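Glucose dehydrogenase (PDB 7CDY) belongs to the glucose/sorbosone dehydrogenase family, folds as a beta-propeller and carries a bound calcium ion. Local coordinates at residues N192-A197 against G266-A271; A291-I296 against G316-E321. All blocks are in the same frame, centred on the assembly; numbering follows the deposited sequence. Where two conformers were deposited one is given.

Interaction 1: N192-A197 against G266-A271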
loop_
_atom_site.group_PDB
_atom_site.type_symbol
_atom_site.label_atom_id
_atom_site.label_comp_id
_atom_site.label_asym_id
_atom_site.label_seq_id
_atom_site.Cartn_x
_atom_site.Cartn_y
_atom_site.Cartn_z
ATOM N N ASN A 192 4.908 9.229 1.199
ATOM C CA ASN A 192 5.193 7.798 1.121
ATOM C C ASN A 192 3.940 7.015 1.461
ATOM O O ASN A 192 3.673 6.714 2.633
ATOM C CB ASN A 192 6.344 7.368 2.026
ATOM C CG ASN A 192 6.786 5.968 1.709
ATOM O OD1 ASN A 192 6.699 5.543 0.559
ATOM N ND2 ASN A 192 7.251 5.237 2.715
ATOM N N PRO A 193 3.143 6.666 0.450
ATOM C CA PRO A 193 1.847 6.009 0.697
ATOM C C PRO A 193 2.016 4.518 0.934
ATOM O O PRO A 193 2.493 3.788 0.059
ATOM C CB PRO A 193 1.057 6.279 -0.590
ATOM C CG PRO A 193 2.116 6.508 -1.649
ATOM C CD PRO A 193 3.339 7.049 -0.961
ATOM N N GLN A 194 1.581 4.058 2.110
ATOM C CA GLN A 194 1.570 2.635 2.418
ATOM C C GLN A 194 0.160 2.132 2.718
ATOM O O GLN A 194 -0.009 1.065 3.322
ATOM C CB GLN A 194 2.593 2.277 3.500
ATOM C CG GLN A 194 4.043 2.449 2.998
ATOM C CD GLN A 194 5.102 1.994 3.986
ATOM O OE1 GLN A 194 4.871 1.954 5.191
ATOM N NE2 GLN A 194 6.275 1.642 3.467
ATOM N N GLY A 195 -0.863 2.846 2.241
ATOM C CA GLY A 195 -2.225 2.358 2.298
ATOM C C GLY A 195 -2.973 2.752 1.043
ATOM O O GLY A 195 -2.868 3.904 0.605
ATOM N N LEU A 196 -3.735 1.822 0.472
ATOM C CA LEU A 196 -4.509 2.111 -0.734
ATOM C C LEU A 196 -5.641 1.102 -0.816
ATOM O O LEU A 196 -5.384 -0.106 -0.869
ATOM C CB LEU A 196 -3.604 1.997 -1.962
ATOM C CG LEU A 196 -4.156 2.546 -3.275
ATOM C CD1 LEU A 196 -4.246 4.066 -3.231
ATOM C CD2 LEU A 196 -3.275 2.095 -4.445
ATOM N N ALA A 197 -6.882 1.571 -0.860
ATOM C CA ALA A 197 -7.984 0.615 -0.849
ATOM C C ALA A 197 -9.246 1.232 -1.427
ATOM O O ALA A 197 -9.483 2.436 -1.308
ATOM C CB ALA A 197 -8.256 0.093 0.563
ATOM N N GLY A 266 2.625 5.818 12.199
ATOM C CA GLY A 266 3.307 5.020 11.201
ATOM C C GLY A 266 2.323 4.183 10.406
ATOM O O GLY A 266 2.405 2.954 10.420
ATOM N N LEU A 267 1.398 4.834 9.696
ATOM C CA LEU A 267 0.298 4.125 9.046
ATOM C C LEU A 267 0.806 3.155 7.988
ATOM O O LEU A 267 1.622 3.515 7.136
ATOM C CB LEU A 267 -0.640 5.123 8.374
ATOM C CG LEU A 267 -1.144 6.309 9.194
ATOM C CD1 LEU A 267 -2.046 7.166 8.322
ATOM C CD2 LEU A 267 -1.862 5.870 10.471
ATOM N N SER A 268 0.282 1.933 8.019
ATOM C CA SER A 268 0.687 0.906 7.067
ATOM C C SER A 268 -0.429 -0.109 6.932
ATOM O O SER A 268 -0.870 -0.687 7.931
ATOM C CB SER A 268 1.957 0.215 7.563
ATOM O OG SER A 268 2.487 -0.642 6.572
ATOM N N GLY A 269 -0.879 -0.338 5.699
ATOM C CA GLY A 269 -1.978 -1.267 5.496
ATOM C C GLY A 269 -3.322 -0.606 5.724
ATOM O O GLY A 269 -3.456 0.288 6.570
ATOM N N MET A 270 -4.333 -1.002 4.956
ATOM C CA MET A 270 -5.659 -0.447 5.172
ATOM C C MET A 270 -6.698 -1.361 4.549
ATOM O O MET A 270 -6.499 -1.883 3.449
ATOM C CB MET A 270 -5.805 1.001 4.660
ATOM C CG MET A 270 -6.030 1.144 3.165
ATOM S SD MET A 270 -6.123 2.855 2.552
ATOM C CE MET A 270 -7.618 3.465 3.322
ATOM N N ALA A 271 -7.802 -1.540 5.263
ATOM C CA ALA A 271 -8.903 -2.386 4.817
ATOM C C ALA A 271 -10.217 -1.855 5.366
ATOM O O ALA A 271 -10.316 -1.563 6.561
ATOM C CB ALA A 271 -8.714 -3.834 5.279
HETATM O O HOH W 1 1.062 5.072 4.787
#
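Gln-194 and Gly-269 join the two strands by the one direct hydrogen bond between these segments. The N of Gly-269 donates to the O of Gln-194 at 2.9 Å, and the N-H points almost straight at it (169°). On the N-terminal side of this bond a water bridges the strands. It accepts from the N of Gln-194 and donates to the O of Leu-267, which lies 2.9 Å from it.

The side chain of Gln-194 touches at its root and at its tip. Its CB lies 4.0 Å from the O of Leu-267. CG stands anti to the carbonyl carbon (chi1 -68°), and the chain extended beyond it takes OE1 to 3.8 Å from the OG of Ser-268. This is packing only: OE1 accepts from NE2 of His-210, while the OG of Ser-268 bonds to the O of Arg-320.

Beyond the bond, packing by Met-270 takes over. This residue is modelled in two conformers. In one of them its CG packs 3.6 Å from the CB of Ala-197. In the same conformer its SD lies against the backbone joining Gly-195 to Leu-196, 3.3 Å from the N of Leu-196, where the glycine has no side chain.

Both strands are buried near the centre of the chain. They run nearly parallel, 10° apart with axes 4.8 Å from each other. Each is an edge strand of its own four-stranded antiparallel sheet, as expected for the inner strands of adjacent propeller blades. Gln-194 and Gly-195 form a classic beta bulge opposite His-208 of strand 205-210. The NE2 of His-208 also bonds the O of Gly-269, and so ties the second strand of one blade to the first of the next.

Interaction 2: A291-I296 against G316-E321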
loop_
_atom_site.group_PDB
_atom_site.type_symbol
_atom_site.label_atom_id
_atom_site.label_comp_id
_atom_site.label_asym_id
_atom_site.label_seq_id
_atom_site.Cartn_x
_atom_site.Cartn_y
_atom_site.Cartn_z
ATOM N N ALA A 291 5.005 2.334 14.023
ATOM C CA ALA A 291 5.738 2.916 15.142
ATOM C C ALA A 291 4.980 2.749 16.451
ATOM O O ALA A 291 5.592 2.474 17.493
ATOM C CB ALA A 291 6.027 4.391 14.866
ATOM N N GLN A 292 3.656 2.896 16.428
ATOM C CA GLN A 292 2.862 2.758 17.646
ATOM C C GLN A 292 2.405 1.327 17.910
ATOM O O GLN A 292 1.752 1.083 18.931
ATOM C CB GLN A 292 1.688 3.749 17.661
ATOM C CG GLN A 292 2.137 5.166 17.995
ATOM C CD GLN A 292 1.033 6.193 17.870
ATOM O OE1 GLN A 292 -0.144 5.848 17.772
ATOM N NE2 GLN A 292 1.410 7.471 17.858
ATOM N N LYS A 293 2.740 0.382 17.036
ATOM C CA LYS A 293 2.566 -1.054 17.291
ATOM C C LYS A 293 1.121 -1.385 17.668
ATOM O O LYS A 293 0.826 -1.918 18.741
ATOM C CB LYS A 293 3.557 -1.562 18.347
ATOM C CG LYS A 293 5.004 -1.343 17.973
ATOM C CD LYS A 293 5.954 -1.797 19.074
ATOM C CE LYS A 293 7.399 -1.539 18.682
ATOM N NZ LYS A 293 8.344 -2.039 19.718
ATOM N N ALA A 294 0.205 -1.047 16.767
ATOM C CA ALA A 294 -1.214 -1.162 17.074
ATOM C C ALA A 294 -2.024 -1.232 15.788
ATOM O O ALA A 294 -1.498 -1.090 14.679
ATOM C CB ALA A 294 -1.690 -0.000 17.956
ATOM N N LEU A 295 -3.319 -1.459 15.960
ATOM C CA LEU A 295 -4.287 -1.440 14.876
ATOM C C LEU A 295 -5.273 -0.312 15.137
ATOM O O LEU A 295 -5.830 -0.216 16.235
ATOM C CB LEU A 295 -5.015 -2.778 14.820
ATOM C CG LEU A 295 -6.089 -2.939 13.743
ATOM C CD1 LEU A 295 -5.471 -2.897 12.342
ATOM C CD2 LEU A 295 -6.833 -4.252 13.961
ATOM N N ILE A 296 -5.463 0.549 14.148
ATOM C CA ILE A 296 -6.354 1.696 14.245
ATOM C C ILE A 296 -7.675 1.334 13.591
ATOM O O ILE A 296 -7.694 0.774 12.487
ATOM C CB ILE A 296 -5.725 2.916 13.551
ATOM C CG1 ILE A 296 -4.436 3.320 14.261
ATOM C CG2 ILE A 296 -6.712 4.063 13.482
ATOM C CD1 ILE A 296 -3.565 4.265 13.445
ATOM N N GLY A 316 2.739 -5.295 21.231
ATOM C CA GLY A 316 4.115 -4.984 20.904
ATOM C C GLY A 316 4.540 -5.338 19.497
ATOM O O GLY A 316 5.742 -5.458 19.249
ATOM N N GLU A 317 3.597 -5.478 18.565
ATOM C CA GLU A 317 3.896 -5.851 17.188
ATOM C C GLU A 317 3.637 -4.682 16.242
ATOM O O GLU A 317 2.598 -4.018 16.325
ATOM C CB GLU A 317 3.074 -7.078 16.791
ATOM C CG GLU A 317 3.470 -8.311 17.603
ATOM C CD GLU A 317 2.552 -9.511 17.427
ATOM O OE1 GLU A 317 3.073 -10.649 17.460
ATOM O OE2 GLU A 317 1.330 -9.344 17.287
ATOM N N ARG A 318 4.593 -4.443 15.346
ATOM C CA ARG A 318 4.457 -3.447 14.291
ATOM C C ARG A 318 3.510 -3.981 13.224
ATOM O O ARG A 318 3.795 -5.007 12.600
ATOM C CB ARG A 318 5.830 -3.208 13.675
ATOM C CG ARG A 318 6.833 -2.612 14.661
ATOM C CD ARG A 318 8.264 -2.749 14.156
ATOM N NE ARG A 318 8.422 -2.357 12.755
ATOM C CZ ARG A 318 8.567 -1.101 12.341
ATOM N NH1 ARG A 318 8.565 -0.102 13.215
ATOM N NH2 ARG A 318 8.707 -0.840 11.047
ATOM N N ILE A 319 2.384 -3.310 13.003
ATOM C CA ILE A 319 1.369 -3.818 12.079
ATOM C C ILE A 319 1.626 -3.242 10.688
ATOM O O ILE A 319 1.487 -2.036 10.469
ATOM C CB ILE A 319 -0.058 -3.541 12.568
ATOM C CG1 ILE A 319 -0.283 -4.129 13.973
ATOM C CG2 ILE A 319 -1.075 -4.109 11.577
ATOM C CD1 ILE A 319 0.127 -5.590 14.121
ATOM N N ARG A 320 2.012 -4.115 9.758
ATOM C CA ARG A 320 2.442 -3.736 8.420
ATOM C C ARG A 320 1.338 -3.854 7.377
ATOM O O ARG A 320 1.308 -3.074 6.410
ATOM C CB ARG A 320 3.615 -4.641 8.016
ATOM C CG ARG A 320 3.978 -4.696 6.528
ATOM C CD ARG A 320 4.610 -3.412 5.995
ATOM N NE ARG A 320 5.944 -3.162 6.532
ATOM C CZ ARG A 320 6.581 -1.998 6.423
ATOM N NH1 ARG A 320 6.010 -0.975 5.801
ATOM N NH2 ARG A 320 7.786 -1.850 6.951
ATOM N N GLU A 321 0.432 -4.813 7.539
ATOM C CA GLU A 321 -0.555 -5.127 6.513
ATOM C C GLU A 321 -1.876 -5.445 7.188
ATOM O O GLU A 321 -1.892 -6.034 8.275
ATOM C CB GLU A 321 -0.106 -6.358 5.697
ATOM C CG GLU A 321 -1.126 -6.880 4.655
ATOM C CD GLU A 321 -1.271 -5.952 3.453
ATOM O OE1 GLU A 321 -1.533 -4.746 3.642
ATOM O OE2 GLU A 321 -1.133 -6.424 2.301
HETATM O O HOH W 2 1.917 -2.640 21.118
HETATM O O HOH W 3 7.903 -4.468 20.857
#
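Lys-293 lies along the backbone of Gly-316 and Glu-317, and no direct hydrogen bond links the two segments. Van der Waals contact comes first. The CA of Lys-293 sits 3.1 Å from the O of Glu-317, and its CB leans on the same oxygen. CG is anti to the carbonyl carbon (chi1 -59°), and the chain is straight beyond it, which brings CD over the carbonyl of Gly-316. On the way, the CG of Lys-293 meets the CG of Arg-318 at 4.0 Å, where the two side chains cross at a slant. Deeper in, Ile-319 touches by its CG1 branch, 3.3 Å from the O of Ala-294.

The polar links run through water. One water bridges the O of Lys-293 (2.7 Å) and the N of Gly-316 (2.8 Å). A second accepts from the NZ of Lys-293 at 2.7 Å and donates to the O of Gly-316 at 2.9 Å. Two waters thus connect both ends of the lysine to a single glycine.

Charge adds no bond here. The NZ of Lys-293 and the NH1 of Arg-318 stay 6.8 Å apart, and the guanidinium forms a salt bridge with Asp-335 by its NH2.

Lys-293 and Ala-294 make a G1 beta bulge opposite Ala-289, in the turn between strands 284-289 and 294-301. The other segment leads into strand 319-324, the edge strand of the neighbouring sheet, where Ile-319 packs on Leu-332 and Thr-334. The contact therefore joins a hairpin turn of one propeller blade to the loop entering the next.

Overall arrangement
Interaction 1 is core and interaction 2 lies towards the surface, with their centres about 12 Å apart. Both involve the sheet of strands 267-273, 284-289, 294-301 and 304-311: interaction 1 joins its first strand to the preceding sheet, interaction 2 its hairpin turn to the following one. They meet directly where the CB of Ser-268 packs against the O of Ile-319, and where Leu-267 packs on Ile-296. Near the centre, adjacent edge strands share one direct backbone bond, a bridging water and packing by Met-270. Farther out, an exposed lysine relies on water bridges and contact with carbonyl groups.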